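Local coordinates for coenzyme F420-dependent N(5),N(10)-methenyltetrahydromethanopterin reductase-related protein (Desulfurobacterium thermolithotrophum DSM 11699, PDB 6HUZ) that binds the iron-guanylylpyridinol cofactor and methenyl-tetrahydrofolate as a bacterial paralog of [Fe]-hydrogenase, and uses tetrahydrofolate derivatives as substrates, at residues E77-A82 against E101-Y106. Residues are numbered along the deposited sequence; the frame is centred on the assembly and turned at random.
Sequences EAAKEA and ETILPY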
loop_
_atom_site.group_PDB
_atom_site.type_symbol
_atom_site.label_atom_id
_atom_site.label_comp_id
_atom_site.label_asym_id
_atom_site.label_seq_id
_atom_site.Cartn_x
_atom_site.Cartn_y
_atom_site.Cartn_z
ATOM N N GLU A 77 19.291 -13.546 -36.123
ATOM C CA GLU A 77 19.879 -14.863 -36.316
ATOM C C GLU A 77 19.858 -15.641 -35.017
ATOM O O GLU A 77 19.657 -16.853 -35.035
ATOM C CB GLU A 77 21.295 -14.768 -36.891
ATOM C CG GLU A 77 21.313 -14.669 -38.406
ATOM C CD GLU A 77 20.739 -15.878 -39.121
ATOM O OE1 GLU A 77 21.200 -17.010 -38.849
ATOM O OE2 GLU A 77 19.824 -15.691 -39.957
ATOM N N ALA A 78 20.034 -14.946 -33.886
ATOM C CA ALA A 78 20.032 -15.571 -32.571
ATOM C C ALA A 78 18.663 -16.166 -32.217
ATOM O O ALA A 78 18.595 -17.069 -31.388
ATOM C CB ALA A 78 20.421 -14.543 -31.514
ATOM N N ALA A 79 17.582 -15.671 -32.838
ATOM C CA ALA A 79 16.222 -16.157 -32.560
ATOM C C ALA A 79 15.849 -17.447 -33.304
ATOM O O ALA A 79 15.047 -18.222 -32.800
ATOM C CB ALA A 79 15.218 -15.076 -32.921
ATOM N N LYS A 80 16.420 -17.656 -34.484
ATOM C CA LYS A 80 16.166 -18.784 -35.393
ATOM C C LYS A 80 15.929 -20.159 -34.759
ATOM O O LYS A 80 14.977 -20.839 -35.177
ATOM C CB LYS A 80 17.261 -18.894 -36.456
ATOM C CG LYS A 80 17.489 -17.613 -37.271
ATOM C CD LYS A 80 16.627 -17.518 -38.518
ATOM C CE LYS A 80 16.934 -16.255 -39.284
ATOM N NZ LYS A 80 16.964 -16.463 -40.756
ATOM N N GLU A 81 16.744 -20.611 -33.792
ATOM C CA GLU A 81 16.451 -21.944 -33.204
ATOM C C GLU A 81 16.039 -21.830 -31.715
ATOM O O GLU A 81 15.946 -22.836 -31.017
ATOM C CB GLU A 81 17.634 -22.919 -33.323
ATOM C CG GLU A 81 18.464 -22.786 -34.581
ATOM C CD GLU A 81 19.767 -23.544 -34.461
ATOM O OE1 GLU A 81 19.841 -24.678 -34.983
ATOM O OE2 GLU A 81 20.712 -23.007 -33.836
ATOM N N ALA A 82 15.799 -20.614 -31.239
ATOM C CA ALA A 82 15.467 -20.362 -29.856
ATOM C C ALA A 82 14.093 -20.884 -29.376
ATOM O O ALA A 82 13.057 -20.457 -29.886
ATOM C CB ALA A 82 15.583 -18.870 -29.588
ATOM N N GLU A 101 9.762 -7.355 -31.022
ATOM C CA GLU A 101 9.016 -7.260 -32.272
ATOM C C GLU A 101 9.835 -7.788 -33.444
ATOM O O GLU A 101 9.290 -8.388 -34.367
ATOM C CB GLU A 101 8.651 -5.791 -32.512
ATOM C CG GLU A 101 7.551 -5.551 -33.530
ATOM C CD GLU A 101 6.887 -4.191 -33.381
ATOM O OE1 GLU A 101 5.749 -4.031 -33.881
ATOM O OE2 GLU A 101 7.499 -3.288 -32.762
ATOM N N THR A 102 11.147 -7.553 -33.405
ATOM C CA THR A 102 12.067 -7.968 -34.471
ATOM C C THR A 102 12.284 -9.482 -34.508
ATOM O O THR A 102 12.330 -10.048 -35.596
ATOM C CB THR A 102 13.382 -7.189 -34.298
ATOM O OG1 THR A 102 13.098 -5.791 -34.362
ATOM C CG2 THR A 102 14.421 -7.536 -35.338
ATOM N N ILE A 103 12.418 -10.144 -33.334
ATOM C CA ILE A 103 12.652 -11.607 -33.294
ATOM C C ILE A 103 11.377 -12.432 -33.401
ATOM O O ILE A 103 11.440 -13.614 -33.725
ATOM C CB ILE A 103 13.425 -12.018 -32.014
ATOM C CG1 ILE A 103 12.537 -11.893 -30.749
ATOM C CG2 ILE A 103 14.746 -11.234 -31.913
ATOM C CD1 ILE A 103 13.188 -12.273 -29.416
ATOM N N LEU A 104 10.226 -11.823 -33.116
ATOM C CA LEU A 104 8.932 -12.511 -33.155
ATOM C C LEU A 104 8.683 -13.417 -34.401
ATOM O O LEU A 104 8.216 -14.536 -34.225
ATOM C CB LEU A 104 7.814 -11.465 -32.995
ATOM C CG LEU A 104 6.431 -11.963 -32.651
ATOM C CD1 LEU A 104 6.402 -12.562 -31.261
ATOM C CD2 LEU A 104 5.448 -10.819 -32.706
ATOM N N PRO A 105 8.968 -13.002 -35.650
ATOM C CA PRO A 105 8.699 -13.905 -36.784
ATOM C C PRO A 105 9.691 -15.051 -36.964
ATOM O O PRO A 105 9.424 -15.952 -37.760
ATOM C CB PRO A 105 8.760 -12.984 -38.021
ATOM C CG PRO A 105 9.315 -11.688 -37.559
ATOM C CD PRO A 105 9.526 -11.705 -36.084
ATOM N N TYR A 106 10.835 -15.009 -36.259
ATOM C CA TYR A 106 11.889 -16.017 -36.401
ATOM C C TYR A 106 11.948 -17.089 -35.321
ATOM O O TYR A 106 12.599 -18.095 -35.544
ATOM C CB TYR A 106 13.229 -15.298 -36.441
ATOM C CG TYR A 106 13.317 -14.277 -37.553
ATOM C CD1 TYR A 106 13.733 -14.645 -38.826
ATOM C CD2 TYR A 106 12.998 -12.941 -37.330
ATOM C CE1 TYR A 106 13.835 -13.712 -39.852
ATOM C CE2 TYR A 106 13.102 -11.994 -38.349
ATOM C CZ TYR A 106 13.523 -12.388 -39.613
ATOM O OH TYR A 106 13.646 -11.496 -40.655
#
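The CA atoms of K80 and Y106 are the nearest pair across 77-82 and 101-106, 5.2 Å apart. A79 sits just before this point and carries the apolar part of the contact. Its CB points at the other segment and meets CB of I103 at 3.7 Å. The methyl branch CG2 of I103 flanks the same CB. Y106 adds its own CB, 4.0 Å from CB of A79, so this one methyl group touches both residues. A79 and I103 are buried, and both also touch Y6 on strand 2-6.

The two segments belong to the nucleotide-binding (Rossmann-like) N-terminal domain. Helices 75-79 and 95-103 come before the neighbouring parallel strands 84-87 and 112-115, and the contact brings the segments on these helices together beside the sheet. The side chain of I103 is about 8 Å from the bound iron-guanylylpyridinol cofactor. A type I beta turn runs from A79 to A82, closed by the bond from A82 N to A79 O (3.0 Å).

Toward the surface, K80 and Y106 run side by side in the same direction. The K80 chain bends at chi2 (-89°), and its CE comes to 3.6 Å from CD1 of Y106. It approaches the ring obliquely, through aliphatic carbons. At its far end NZ forms a salt bridge with OE2 of E77 (3.1 Å), three residues earlier. This pairing holds the lysine tip beside E77 while its methylenes lie along the tyrosine. With CG anti to the carbonyl carbon, chi1 -57°, the Y106 ring runs alongside the K80 chain. The Y106 side chain also touches I76 of helix 75-79, and the carbonyl oxygens of T102 and I103 lie at the ring edge, in its plane.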